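Local coordinates for protein endoglucanase (Uncultured bacterium, PDB 3X17) that probably hydrolyses internal beta-1,4-glucosidic bonds of cellulose, as a glycoside hydrolase family 9 endoglucanase carrying an N-terminal Ig-like domain, at residues D339-A344 with D358-M363; A344-V349 with Y384-T389; T366-Y371 with A400-R405. One frame throughout, in Å; residues are numbered along the deposited sequence.

Interaction 1: D339-A344 with D358-M363. With CA (calcium ion), chain E.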
ATOM      1  N   ASP A 339      14.000   6.316  10.208  1.00 34.32           N
ATOM      2  CA  ASP A 339      13.522   7.526   9.518  1.00 34.09           C
ATOM      3  C   ASP A 339      14.631   8.544   9.221  1.00 34.95           C
ATOM      4  O   ASP A 339      14.697   9.080   8.107  1.00 33.66           O
ATOM      5  CB  ASP A 339      12.384   8.169  10.331  1.00 32.08           C
ATOM      6  CG  ASP A 339      11.376   7.137  10.805  1.00 30.60           C
ATOM      7  OD1 ASP A 339      10.513   6.766  10.005  1.00 32.27           O
ATOM      8  OD2 ASP A 339      11.433   6.688  11.971  1.00 32.22           O
ATOM      9  N   ARG A 340      15.527   8.799  10.186  1.00 33.64           N
ATOM     10  CA  ARG A 340      16.673   9.693   9.907  1.00 31.93           C
ATOM     11  C   ARG A 340      17.614   9.138   8.841  1.00 31.77           C
ATOM     12  O   ARG A 340      18.076   9.874   7.963  1.00 31.67           O
ATOM     13  CB  ARG A 340      17.483  10.028  11.165  1.00 31.72           C
ATOM     14  CG  ARG A 340      16.719  10.761  12.241  1.00 32.88           C
ATOM     15  CD  ARG A 340      17.603  10.951  13.494  1.00 34.61           C
ATOM     16  NE  ARG A 340      16.866  11.530  14.612  1.00 40.01           N
ATOM     17  CZ  ARG A 340      17.136  12.705  15.179  1.00 38.41           C
ATOM     18  NH1 ARG A 340      18.130  13.456  14.741  1.00 31.15           N
ATOM     19  NH2 ARG A 340      16.395  13.127  16.192  1.00 40.92           N
ATOM     20  N   PHE A 341      17.927   7.848   8.926  1.00 32.63           N
ATOM     21  CA  PHE A 341      18.714   7.195   7.867  1.00 33.07           C
ATOM     22  C   PHE A 341      18.100   7.512   6.495  1.00 34.59           C
ATOM     23  O   PHE A 341      18.780   8.018   5.578  1.00 34.06           O
ATOM     24  CB  PHE A 341      18.739   5.678   8.111  1.00 34.40           C
ATOM     25  CG  PHE A 341      19.295   4.868   6.957  1.00 38.68           C
ATOM     26  CD1 PHE A 341      20.666   4.718   6.797  1.00 34.65           C
ATOM     27  CD2 PHE A 341      18.443   4.265   6.034  1.00 35.63           C
ATOM     28  CE1 PHE A 341      21.187   3.939   5.773  1.00 36.12           C
ATOM     29  CE2 PHE A 341      18.955   3.467   5.017  1.00 39.01           C
ATOM     30  CZ  PHE A 341      20.340   3.355   4.858  1.00 41.68           C
ATOM     31  N   TRP A 342      16.793   7.258   6.370  1.00 34.25           N
ATOM     32  CA  TRP A 342      16.109   7.423   5.080  1.00 31.30           C
ATOM     33  C   TRP A 342      16.185   8.867   4.600  1.00 30.97           C
ATOM     34  O   TRP A 342      16.491   9.139   3.449  1.00 30.81           O
ATOM     35  CB  TRP A 342      14.664   6.954   5.192  1.00 30.16           C
ATOM     36  CG  TRP A 342      13.830   7.234   3.981  1.00 29.88           C
ATOM     37  CD1 TRP A 342      14.198   7.086   2.677  1.00 28.92           C
ATOM     38  CD2 TRP A 342      12.428   7.514   3.974  1.00 30.31           C
ATOM     39  NE1 TRP A 342      13.129   7.345   1.848  1.00 31.34           N
ATOM     40  CE2 TRP A 342      12.027   7.608   2.623  1.00 32.91           C
ATOM     41  CE3 TRP A 342      11.489   7.782   4.982  1.00 25.58           C
ATOM     42  CZ2 TRP A 342      10.735   8.018   2.249  1.00 30.89           C
ATOM     43  CZ3 TRP A 342      10.214   8.215   4.613  1.00 31.72           C
ATOM     44  CH2 TRP A 342       9.843   8.299   3.254  1.00 35.44           C
ATOM     45  N   ALA A 343      15.948   9.800   5.511  1.00 31.16           N
ATOM     46  CA  ALA A 343      16.058  11.214   5.174  1.00 31.95           C
ATOM     47  C   ALA A 343      17.479  11.576   4.744  1.00 31.24           C
ATOM     48  O   ALA A 343      17.669  12.254   3.729  1.00 31.59           O
ATOM     49  CB  ALA A 343      15.580  12.094   6.360  1.00 29.44           C
ATOM     50  N   ALA A 344      18.474  11.128   5.510  1.00 30.82           N
ATOM     51  CA  ALA A 344      19.884  11.303   5.102  1.00 32.61           C
ATOM     52  C   ALA A 344      20.201  10.816   3.687  1.00 30.77           C
ATOM     53  O   ALA A 344      20.790  11.547   2.894  1.00 33.67           O
ATOM     54  CB  ALA A 344      20.857  10.688   6.132  1.00 29.68           C
ATOM     55  N   ASP A 358      27.854  11.803   5.725  1.00 39.87           N
ATOM     56  CA  ASP A 358      28.454  11.664   7.055  1.00 40.72           C
ATOM     57  C   ASP A 358      27.501  10.976   8.023  1.00 41.26           C
ATOM     58  O   ASP A 358      27.903  10.069   8.770  1.00 40.51           O
ATOM     59  CB  ASP A 358      28.881  13.028   7.633  1.00 40.50           C
ATOM     60  CG  ASP A 358      30.139  13.598   6.958  1.00 45.03           C
ATOM     61  OD1 ASP A 358      30.808  12.872   6.203  1.00 44.90           O
ATOM     62  OD2 ASP A 358      30.423  14.808   7.124  1.00 53.03           O
ATOM     63  N   TYR A 359      26.236  11.397   8.025  1.00 39.69           N
ATOM     64  CA  TYR A 359      25.287  10.786   8.943  1.00 37.71           C
ATOM     65  C   TYR A 359      25.179   9.305   8.623  1.00 36.86           C
ATOM     66  O   TYR A 359      25.236   8.449   9.514  1.00 37.19           O
ATOM     67  CB  TYR A 359      23.910  11.462   8.885  1.00 38.67           C
ATOM     68  CG  TYR A 359      22.918  10.891   9.887  1.00 37.49           C
ATOM     69  CD1 TYR A 359      22.136   9.807   9.559  1.00 36.11           C
ATOM     70  CD2 TYR A 359      22.813  11.409  11.180  1.00 38.78           C
ATOM     71  CE1 TYR A 359      21.247   9.263  10.435  1.00 34.97           C
ATOM     72  CE2 TYR A 359      21.945  10.838  12.091  1.00 41.82           C
ATOM     73  CZ  TYR A 359      21.143   9.781  11.689  1.00 38.84           C
ATOM     74  OH  TYR A 359      20.241   9.202  12.544  1.00 49.16           O
ATOM     75  N   ILE A 360      25.093   8.995   7.333  1.00 36.81           N
ATOM     76  CA  ILE A 360      24.973   7.601   6.903  1.00 35.83           C
ATOM     77  C   ILE A 360      26.189   6.774   7.360  1.00 35.89           C
ATOM     78  O   ILE A 360      26.024   5.718   7.967  1.00 34.80           O
ATOM     79  CB  ILE A 360      24.762   7.478   5.397  1.00 33.83           C
ATOM     80  CG1 ILE A 360      23.512   8.273   4.963  1.00 35.19           C
ATOM     81  CG2 ILE A 360      24.621   6.018   5.009  1.00 32.06           C
ATOM     82  CD1 ILE A 360      23.417   8.513   3.425  1.00 34.15           C
ATOM     83  N   ALA A 361      27.388   7.303   7.131  1.00 36.50           N
ATOM     84  CA  ALA A 361      28.633   6.586   7.469  1.00 39.82           C
ATOM     85  C   ALA A 361      28.774   6.370   8.977  1.00 40.50           C
ATOM     86  O   ALA A 361      29.157   5.292   9.420  1.00 44.16           O
ATOM     87  CB  ALA A 361      29.873   7.330   6.900  1.00 38.00           C
ATOM     88  N   ARG A 362      28.399   7.378   9.757  1.00 42.30           N
ATOM     89  CA  ARG A 362      28.343   7.272  11.218  1.00 43.87           C
ATOM     90  C   ARG A 362      27.423   6.131  11.656  1.00 44.82           C
ATOM     91  O   ARG A 362      27.817   5.268  12.474  1.00 42.26           O
ATOM     92  CB  ARG A 362      27.891   8.602  11.830  1.00 43.38           C
ATOM     93  CG  ARG A 362      27.958   8.677  13.357  1.00 52.64           C
ATOM     94  CD  ARG A 362      27.402  10.029  13.906  1.00 58.46           C
ATOM     95  NE  ARG A 362      27.346  11.077  12.880  1.00 66.66           N
ATOM     96  CZ  ARG A 362      26.368  11.985  12.765  1.00 68.69           C
ATOM     97  NH1 ARG A 362      25.353  12.003  13.630  1.00 65.91           N
ATOM     98  NH2 ARG A 362      26.406  12.885  11.781  1.00 62.74           N
ATOM     99  N   MET A 363      26.216   6.099  11.090  1.00 43.45           N
ATOM    100  CA  MET A 363      25.295   4.996  11.382  1.00 44.78           C
ATOM    101  C   MET A 363      25.854   3.666  10.945  1.00 43.41           C
ATOM    102  O   MET A 363      25.623   2.667  11.607  1.00 44.08           O
ATOM    103  CB  MET A 363      23.909   5.184  10.755  1.00 44.58           C
ATOM    104  CG  MET A 363      22.813   4.543  11.604  1.00 49.41           C
ATOM    105  SD  MET A 363      21.165   4.531  10.855  1.00 55.00           S
ATOM    106  CE  MET A 363      20.482   6.061  11.516  1.00 52.13           C
TER
HETATM  107 CA    CA E 603      10.783   4.719  12.840  1.00 33.60          CA
HETATM  108  O   HOH W   1      11.452   2.474  13.683  1.00 30.43           O

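Interaction 2: A344-V349 with Y384-T389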
ATOM      1  N   ALA A 344      18.474  11.128   5.510  1.00 30.82           N
ATOM      2  CA  ALA A 344      19.884  11.303   5.102  1.00 32.61           C
ATOM      3  C   ALA A 344      20.201  10.816   3.687  1.00 30.77           C
ATOM      4  O   ALA A 344      20.790  11.547   2.894  1.00 33.67           O
ATOM      5  CB  ALA A 344      20.857  10.688   6.132  1.00 29.68           C
ATOM      6  N   VAL A 345      19.793   9.597   3.363  1.00 31.57           N
ATOM      7  CA  VAL A 345      19.995   9.057   2.010  1.00 31.04           C
ATOM      8  C   VAL A 345      19.390   9.973   0.957  1.00 29.61           C
ATOM      9  O   VAL A 345      20.083  10.392   0.035  1.00 30.14           O
ATOM     10  CB  VAL A 345      19.399   7.623   1.874  1.00 30.15           C
ATOM     11  CG1 VAL A 345      19.383   7.176   0.409  1.00 31.68           C
ATOM     12  CG2 VAL A 345      20.218   6.640   2.723  1.00 29.23           C
ATOM     13  N   GLU A 346      18.098  10.285   1.089  1.00 29.38           N
ATOM     14  CA  GLU A 346      17.389  11.067   0.051  1.00 30.74           C
ATOM     15  C   GLU A 346      17.981  12.479  -0.127  1.00 32.38           C
ATOM     16  O   GLU A 346      18.131  12.975  -1.244  1.00 32.69           O
ATOM     17  CB  GLU A 346      15.893  11.149   0.352  1.00 31.26           C
ATOM     18  CG  GLU A 346      15.238   9.786   0.553  1.00 29.25           C
ATOM     19  CD  GLU A 346      15.366   8.856  -0.665  1.00 36.39           C
ATOM     20  OE1 GLU A 346      15.850   9.293  -1.736  1.00 36.44           O
ATOM     21  OE2 GLU A 346      14.899   7.705  -0.576  1.00 32.91           O
ATOM     22  N   LEU A 347      18.352  13.108   0.978  1.00 34.08           N
ATOM     23  CA  LEU A 347      18.998  14.405   0.903  1.00 36.08           C
ATOM     24  C   LEU A 347      20.384  14.300   0.254  1.00 35.85           C
ATOM     25  O   LEU A 347      20.761  15.163  -0.537  1.00 36.00           O
ATOM     26  CB  LEU A 347      19.087  15.054   2.297  1.00 35.09           C
ATOM     27  CG  LEU A 347      17.789  15.801   2.675  1.00 34.53           C
ATOM     28  CD1 LEU A 347      17.653  15.991   4.188  1.00 28.27           C
ATOM     29  CD2 LEU A 347      17.758  17.138   1.946  1.00 36.49           C
ATOM     30  N   TRP A 348      21.157  13.296   0.669  1.00 36.37           N
ATOM     31  CA  TRP A 348      22.441  12.992   0.030  1.00 38.61           C
ATOM     32  C   TRP A 348      22.301  12.800  -1.481  1.00 38.56           C
ATOM     33  O   TRP A 348      23.118  13.311  -2.257  1.00 40.74           O
ATOM     34  CB  TRP A 348      23.093  11.747   0.645  1.00 36.90           C
ATOM     35  CG  TRP A 348      24.401  11.417  -0.030  1.00 44.05           C
ATOM     36  CD1 TRP A 348      25.490  12.252  -0.167  1.00 44.75           C
ATOM     37  CD2 TRP A 348      24.713  10.237  -0.772  1.00 42.00           C
ATOM     38  NE1 TRP A 348      26.466  11.644  -0.912  1.00 46.50           N
ATOM     39  CE2 TRP A 348      26.015  10.413  -1.311  1.00 44.55           C
ATOM     40  CE3 TRP A 348      24.052   9.026  -0.985  1.00 43.20           C
ATOM     41  CZ2 TRP A 348      26.656   9.425  -2.046  1.00 41.56           C
ATOM     42  CZ3 TRP A 348      24.686   8.049  -1.735  1.00 45.00           C
ATOM     43  CH2 TRP A 348      25.972   8.253  -2.257  1.00 44.96           C
ATOM     44  N   VAL A 349      21.259  12.072  -1.889  1.00 38.35           N
ATOM     45  CA  VAL A 349      21.079  11.686  -3.290  1.00 36.00           C
ATOM     46  C   VAL A 349      20.826  12.904  -4.147  1.00 36.41           C
ATOM     47  O   VAL A 349      21.383  13.004  -5.243  1.00 37.33           O
ATOM     48  CB  VAL A 349      19.907  10.682  -3.504  1.00 36.73           C
ATOM     49  CG1 VAL A 349      19.535  10.608  -4.983  1.00 36.31           C
ATOM     50  CG2 VAL A 349      20.262   9.305  -2.982  1.00 34.82           C
ATOM     51  N   TYR A 384      17.838   2.220   1.585  1.00 32.27           N
ATOM     52  CA  TYR A 384      18.719   1.172   1.061  1.00 34.88           C
ATOM     53  C   TYR A 384      18.715   1.207  -0.459  1.00 33.63           C
ATOM     54  O   TYR A 384      19.765   1.285  -1.086  1.00 34.70           O
ATOM     55  CB  TYR A 384      18.232  -0.204   1.515  1.00 33.81           C
ATOM     56  CG  TYR A 384      18.758  -0.631   2.855  1.00 38.25           C
ATOM     57  CD1 TYR A 384      18.173  -0.182   4.041  1.00 40.50           C
ATOM     58  CD2 TYR A 384      19.771  -1.579   2.939  1.00 36.77           C
ATOM     59  CE1 TYR A 384      18.643  -0.627   5.293  1.00 37.70           C
ATOM     60  CE2 TYR A 384      20.216  -2.039   4.159  1.00 35.92           C
ATOM     61  CZ  TYR A 384      19.677  -1.550   5.330  1.00 37.50           C
ATOM     62  OH  TYR A 384      20.148  -2.053   6.524  1.00 29.52           O
ATOM     63  N   PHE A 385      17.518   1.196  -1.043  1.00 34.09           N
ATOM     64  CA  PHE A 385      17.371   1.056  -2.486  1.00 32.95           C
ATOM     65  C   PHE A 385      17.870   2.294  -3.208  1.00 32.97           C
ATOM     66  O   PHE A 385      18.483   2.185  -4.262  1.00 33.98           O
ATOM     67  CB  PHE A 385      15.913   0.771  -2.863  1.00 32.20           C
ATOM     68  CG  PHE A 385      15.723   0.333  -4.304  1.00 36.97           C
ATOM     69  CD1 PHE A 385      16.080  -0.966  -4.713  1.00 28.37           C
ATOM     70  CD2 PHE A 385      15.232   1.221  -5.251  1.00 34.22           C
ATOM     71  CE1 PHE A 385      15.969  -1.346  -6.045  1.00 31.29           C
ATOM     72  CE2 PHE A 385      15.059   0.827  -6.570  1.00 34.08           C
ATOM     73  CZ  PHE A 385      15.425  -0.471  -6.969  1.00 30.62           C
ATOM     74  N   ASP A 386      17.566   3.475  -2.666  1.00 32.91           N
ATOM     75  CA  ASP A 386      17.856   4.728  -3.364  1.00 30.68           C
ATOM     76  C   ASP A 386      19.344   5.050  -3.284  1.00 31.11           C
ATOM     77  O   ASP A 386      19.947   5.514  -4.253  1.00 31.63           O
ATOM     78  CB  ASP A 386      17.040   5.890  -2.789  1.00 29.15           C
ATOM     79  CG  ASP A 386      15.635   5.940  -3.355  1.00 34.05           C
ATOM     80  OD1 ASP A 386      15.337   5.114  -4.257  1.00 39.23           O
ATOM     81  OD2 ASP A 386      14.806   6.735  -2.854  1.00 33.74           O
ATOM     82  N   TYR A 387      19.944   4.766  -2.138  1.00 30.57           N
ATOM     83  CA  TYR A 387      21.394   4.801  -2.026  1.00 31.42           C
ATOM     84  C   TYR A 387      22.131   3.923  -3.080  1.00 33.98           C
ATOM     85  O   TYR A 387      22.957   4.427  -3.843  1.00 31.28           O
ATOM     86  CB  TYR A 387      21.825   4.375  -0.629  1.00 31.15           C
ATOM     87  CG  TYR A 387      23.314   4.584  -0.375  1.00 36.22           C
ATOM     88  CD1 TYR A 387      24.273   3.817  -1.050  1.00 37.00           C
ATOM     89  CD2 TYR A 387      23.750   5.487   0.590  1.00 33.54           C
ATOM     90  CE1 TYR A 387      25.633   3.971  -0.794  1.00 32.70           C
ATOM     91  CE2 TYR A 387      25.106   5.643   0.868  1.00 40.66           C
ATOM     92  CZ  TYR A 387      26.047   4.904   0.154  1.00 40.55           C
ATOM     93  OH  TYR A 387      27.398   5.092   0.417  1.00 39.70           O
ATOM     94  N   VAL A 388      21.820   2.621  -3.095  1.00 33.00           N
ATOM     95  CA  VAL A 388      22.346   1.685  -4.084  1.00 34.84           C
ATOM     96  C   VAL A 388      22.089   2.136  -5.536  1.00 35.67           C
ATOM     97  O   VAL A 388      23.027   2.195  -6.332  1.00 37.31           O
ATOM     98  CB  VAL A 388      21.847   0.205  -3.823  1.00 35.17           C
ATOM     99  CG1 VAL A 388      22.226  -0.702  -4.978  1.00 38.55           C
ATOM    100  CG2 VAL A 388      22.448  -0.357  -2.501  1.00 28.97           C
ATOM    101  N   THR A 389      20.856   2.520  -5.874  1.00 35.48           N
ATOM    102  CA  THR A 389      20.517   2.780  -7.284  1.00 34.42           C
ATOM    103  C   THR A 389      20.709   4.210  -7.759  1.00 35.39           C
ATOM    104  O   THR A 389      20.695   4.459  -8.956  1.00 36.14           O
ATOM    105  CB  THR A 389      19.122   2.339  -7.650  1.00 33.08           C
ATOM    106  OG1 THR A 389      18.157   3.085  -6.869  1.00 32.19           O
ATOM    107  CG2 THR A 389      18.980   0.822  -7.392  1.00 32.99           C
TER

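Interaction 3: T366-Y371 with A400-R405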
ATOM      1  N   THR A 366      27.785   1.874  13.629  1.00 50.61           N
ATOM      2  CA  THR A 366      27.146   1.320  14.828  1.00 50.54           C
ATOM      3  C   THR A 366      26.011   0.351  14.523  1.00 52.07           C
ATOM      4  O   THR A 366      25.656  -0.498  15.358  1.00 52.18           O
ATOM      5  CB  THR A 366      26.666   2.422  15.793  1.00 51.50           C
ATOM      6  OG1 THR A 366      26.062   3.488  15.051  1.00 52.08           O
ATOM      7  CG2 THR A 366      27.847   2.980  16.602  1.00 51.76           C
ATOM      8  N   GLY A 367      25.482   0.429  13.303  1.00 51.43           N
ATOM      9  CA  GLY A 367      24.437  -0.496  12.873  1.00 51.36           C
ATOM     10  C   GLY A 367      23.425   0.223  12.000  1.00 50.17           C
ATOM     11  O   GLY A 367      22.921   1.273  12.373  1.00 49.29           O
ATOM     12  N   LEU A 368      23.251  -0.264  10.776  1.00 49.56           N
ATOM     13  CA  LEU A 368      22.261   0.308   9.875  1.00 47.28           C
ATOM     14  C   LEU A 368      20.879  -0.120  10.350  1.00 44.77           C
ATOM     15  O   LEU A 368      20.750  -1.118  11.048  1.00 41.55           O
ATOM     16  CB  LEU A 368      22.488  -0.209   8.461  1.00 47.69           C
ATOM     17  CG  LEU A 368      23.782   0.217   7.777  1.00 50.44           C
ATOM     18  CD1 LEU A 368      24.029  -0.650   6.528  1.00 51.64           C
ATOM     19  CD2 LEU A 368      23.763   1.695   7.441  1.00 50.82           C
ATOM     20  N   PRO A 369      19.839   0.631   9.962  1.00 43.91           N
ATOM     21  CA  PRO A 369      18.460   0.262  10.302  1.00 40.92           C
ATOM     22  C   PRO A 369      18.197  -1.164   9.834  1.00 39.95           C
ATOM     23  O   PRO A 369      18.770  -1.575   8.825  1.00 39.66           O
ATOM     24  CB  PRO A 369      17.631   1.229   9.439  1.00 39.91           C
ATOM     25  CG  PRO A 369      18.511   2.402   9.212  1.00 39.95           C
ATOM     26  CD  PRO A 369      19.911   1.870   9.153  1.00 44.15           C
ATOM     27  N   ALA A 370      17.361  -1.921  10.541  1.00 38.26           N
ATOM     28  CA  ALA A 370      16.928  -3.231  10.038  1.00 37.70           C
ATOM     29  C   ALA A 370      16.285  -3.088   8.651  1.00 37.61           C
ATOM     30  O   ALA A 370      15.665  -2.052   8.345  1.00 34.09           O
ATOM     31  CB  ALA A 370      15.946  -3.913  11.024  1.00 39.49           C
ATOM     32  N   TYR A 371      16.520  -4.091   7.799  1.00 34.02           N
ATOM     33  CA  TYR A 371      15.931  -4.144   6.473  1.00 35.06           C
ATOM     34  C   TYR A 371      14.579  -4.845   6.550  1.00 35.27           C
ATOM     35  O   TYR A 371      14.482  -6.014   6.930  1.00 36.17           O
ATOM     36  CB  TYR A 371      16.846  -4.884   5.467  1.00 33.68           C
ATOM     37  CG  TYR A 371      16.396  -4.716   4.022  1.00 32.18           C
ATOM     38  CD1 TYR A 371      16.643  -3.549   3.333  1.00 30.22           C
ATOM     39  CD2 TYR A 371      15.643  -5.697   3.387  1.00 32.38           C
ATOM     40  CE1 TYR A 371      16.229  -3.382   2.023  1.00 28.78           C
ATOM     41  CE2 TYR A 371      15.179  -5.522   2.115  1.00 30.45           C
ATOM     42  CZ  TYR A 371      15.523  -4.384   1.412  1.00 32.09           C
ATOM     43  OH  TYR A 371      15.082  -4.222   0.121  1.00 31.19           O
ATOM     44  N   ALA A 400      27.952  -2.032  -0.779  1.00 36.50           N
ATOM     45  CA  ALA A 400      27.955  -3.502  -0.820  1.00 36.57           C
ATOM     46  C   ALA A 400      27.157  -4.088   0.325  1.00 35.68           C
ATOM     47  O   ALA A 400      26.513  -5.111   0.163  1.00 37.01           O
ATOM     48  CB  ALA A 400      29.397  -4.074  -0.811  1.00 36.78           C
ATOM     49  N   ARG A 401      27.198  -3.454   1.489  1.00 35.83           N
ATOM     50  CA  ARG A 401      26.338  -3.896   2.596  1.00 37.70           C
ATOM     51  C   ARG A 401      24.847  -3.713   2.291  1.00 37.72           C
ATOM     52  O   ARG A 401      24.043  -4.627   2.487  1.00 38.24           O
ATOM     53  CB  ARG A 401      26.728  -3.205   3.915  1.00 37.15           C
ATOM     54  CG  ARG A 401      27.999  -3.804   4.505  1.00 36.45           C
ATOM     55  CD  ARG A 401      28.622  -2.866   5.507  1.00 40.38           C
ATOM     56  NE  ARG A 401      27.774  -2.720   6.686  1.00 38.89           N
ATOM     57  CZ  ARG A 401      27.970  -1.814   7.630  1.00 44.34           C
ATOM     58  NH1 ARG A 401      29.013  -0.989   7.542  1.00 38.95           N
ATOM     59  NH2 ARG A 401      27.122  -1.725   8.650  1.00 48.80           N
ATOM     60  N   LEU A 402      24.508  -2.578   1.696  1.00 37.63           N
ATOM     61  CA  LEU A 402      23.128  -2.288   1.338  1.00 35.98           C
ATOM     62  C   LEU A 402      22.600  -3.297   0.330  1.00 36.00           C
ATOM     63  O   LEU A 402      21.494  -3.829   0.494  1.00 35.31           O
ATOM     64  CB  LEU A 402      23.015  -0.860   0.791  1.00 34.99           C
ATOM     65  CG  LEU A 402      23.450   0.233   1.781  1.00 37.38           C
ATOM     66  CD1 LEU A 402      23.327   1.626   1.192  1.00 34.75           C
ATOM     67  CD2 LEU A 402      22.724   0.116   3.117  1.00 33.69           C
ATOM     68  N   VAL A 403      23.437  -3.642  -0.650  1.00 35.90           N
ATOM     69  CA  VAL A 403      23.029  -4.562  -1.708  1.00 35.30           C
ATOM     70  C   VAL A 403      22.708  -5.920  -1.100  1.00 35.63           C
ATOM     71  O   VAL A 403      21.638  -6.488  -1.347  1.00 34.81           O
ATOM     72  CB  VAL A 403      24.104  -4.692  -2.848  1.00 35.08           C
ATOM     73  CG1 VAL A 403      23.826  -5.912  -3.703  1.00 35.10           C
ATOM     74  CG2 VAL A 403      24.097  -3.451  -3.756  1.00 31.86           C
ATOM     75  N   GLN A 404      23.663  -6.451  -0.336  1.00 35.57           N
ATOM     76  CA  GLN A 404      23.502  -7.738   0.342  1.00 36.51           C
ATOM     77  C   GLN A 404      22.209  -7.820   1.196  1.00 35.84           C
ATOM     78  O   GLN A 404      21.509  -8.838   1.184  1.00 35.19           O
ATOM     79  CB  GLN A 404      24.742  -8.003   1.214  1.00 36.80           C
ATOM     80  CG  GLN A 404      24.531  -9.068   2.289  1.00 47.35           C
ATOM     81  CD  GLN A 404      24.617  -8.529   3.716  1.00 59.09           C
ATOM     82  OE1 GLN A 404      24.320  -9.253   4.677  1.00 65.11           O
ATOM     83  NE2 GLN A 404      25.031  -7.262   3.866  1.00 62.72           N
ATOM     84  N   ARG A 405      21.905  -6.764   1.956  1.00 34.11           N
ATOM     85  CA  ARG A 405      20.651  -6.721   2.700  1.00 33.08           C
ATOM     86  C   ARG A 405      19.418  -6.723   1.801  1.00 34.25           C
ATOM     87  O   ARG A 405      18.446  -7.435   2.072  1.00 34.35           O
ATOM     88  CB  ARG A 405      20.643  -5.559   3.689  1.00 34.48           C
ATOM     89  CG  ARG A 405      21.854  -5.581   4.597  1.00 41.11           C
ATOM     90  CD  ARG A 405      21.503  -5.319   6.034  1.00 53.57           C
ATOM     91  NE  ARG A 405      22.186  -6.243   6.935  1.00 66.05           N
ATOM     92  CZ  ARG A 405      23.423  -6.088   7.415  1.00 71.13           C
ATOM     93  NH1 ARG A 405      24.185  -5.046   7.057  1.00 70.02           N
ATOM     94  NH2 ARG A 405      23.910  -6.998   8.256  1.00 69.83           N
TER
HETATM   95  O   HOH W   2      24.757  -2.917   9.805  1.00 37.85           O

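Interaction 1: D339-A344 with D358-M363
Tyr359 lies across the side of helix 339-344, its ring running past Ala344 and on to Arg340. Its CD1 rests 3.8 Å from Ala344 CB, and farther out along the ring CE1 comes near the backbone N of Phe341. At the far end the hydroxyl touches carbon: Tyr359 OH is 3.2 Å from Arg340 CB and nearly as close to CD. With CG turned away from the backbone N (chi1 -177°), the Tyr359 ring is directed at the facing helix. Ile360 fills the next position, its CG1 3.8 Å from Ala344 CB and its CG2 4.1 Å from Phe341 CE1. Met363 completes the row, SD lying 3.8 Å from Phe341 CB; the same sulfur makes an oblique Met-aromatic contact with the Phe341 ring.

No hydrogen bond joins the two segments. The polar end of Arg340 heads away from the interface, where NE forms a salt bridge with Asp336 and the two terminal nitrogens bond to the carbonyls of Leu311 and Ser314; three partners thus hold the guanidinium in place while its aliphatic stem packs on tyrosine. On another side of the same helix, Asp339 OD2 binds a calcium ion at 2.2 Å, a site completed by water 1, Asp333, Asp335, Asp338 and Val377, while OD1 pairs with Lys277.

The short segments run roughly antiparallel, at 139° with axes 9.3 Å apart, as consecutive helices 337-351 and 354-366 of the (alpha/alpha)6 barrel. Trp308 of helix 294-312 meets Tyr359 edge-to-face, and helix 272-288 packs against Asp339 and Trp342.

Interaction 2: A344-V349 with Y384-T389
Tyr387 packs its ring against Trp348 where two helices of the (alpha/alpha)6 barrel, 337-351 and 381-390, run side by side; their short segments point the same way, 27° apart, with axes separated by 9.1 Å. Starting at the base of the tyrosine, CB lies 3.9 Å from Val345 CG1, the same methyl that presses on the backbone N of Tyr387. The first torsion (chi1 -172°) sets CG beside the carbonyl carbon and carries the ring toward the indole. On one side of the ring CD2 and CE2 both lie under Trp348 CZ3, CE2 at 3.6 Å, and CZ comes close to CZ3 and CH2. Trp348 CZ3 therefore sits over one face of the phenol, displaced toward its rim, whereas Val345 CG2 comes to the ring edge. The ring planes are inclined at 34°, so the pair is oblique. At the tip, OH bonds to the backbone N of Asp395. Cutting this side chain back to an alanine is likely to open a gap beside Trp348 and Val345 and to leave the Asp395 N-H without its phenolic partner.

Val349 CG2 is a looser neighbour, 4.0 Å from Asp386 O. The other half of the contact is acidic and buried. Arg287 pairs with Glu346 OE1 and Lys196 with Asp386 OD1, and these basic groups would offset much of the charge gathered there. The two carboxyl planes are about perpendicular. Glu346 OE2 lies just 2.5 Å from Asp386 OD2, close enough that one of the two acids probably carries a proton.

Interaction 3: T366-Y371 with A400-R405
Leu368 reaches from the loop to helix 400-405 through one methyl, CD1, which packs 3.7 Å from Leu402 CD2, the two side chains crossing at about a right angle. This is the close, apolar part of the contact, and Leu402 is buried. Farther along the loop, Tyr371 lays its ring against the helix backbone: Arg405 O sits over one face, 3.6 Å from Tyr371 CD2 and offset toward the rim. A chi1 of -168°, CG beside the carbonyl carbon of Tyr371, turns a ring face to Arg405 O.

The arginine side is looser and wetter. Arg401 NH2 passes 3.9 Å from Leu368 CD1, while Arg405 NH1 is farther still at 4.4 Å. Water 2 lies in the plane of the Arg401 guanidinium, accepting from NH2 at 2.9 Å, and also accepts a longer bond from Leu368 N. NH2 bonds directly to Ala364 O as well, so Arg401 grips the end of helix 354-366.

Gly367 leaves that helix with positive phi, at backbone angles that would jam a CB against the preceding carbonyl. The segment belongs to the connection between helices 354-366 and 381-390 of the family 9 (alpha/alpha)6 barrel, and here it lies on the next helix, 396-418.

Overall arrangement
From the N terminus, helix 337-351 comes first and serves two contacts. Interaction 1 closes the short turn onto the next helix, 354-366; interaction 2 reaches from the same helix, sharing Ala344, over that helix and the following loop to helix 381-390. Interaction 3 then joins that loop to helix 396-418. Along the chain, interaction 2 crosses both others, whereas 1 and 3 follow in series. All three meet in space: Ile360 CD1 packs on Val345, Pro369 fits against Phe341 and Met363, and Leu402 lies on Tyr384 and Tyr387. A probable hydrogen bond from Tyr384 OH to Pro369 O, 2.7 Å, ties the loop to helix 381-390. Together the three contacts join four successive helices of the barrel.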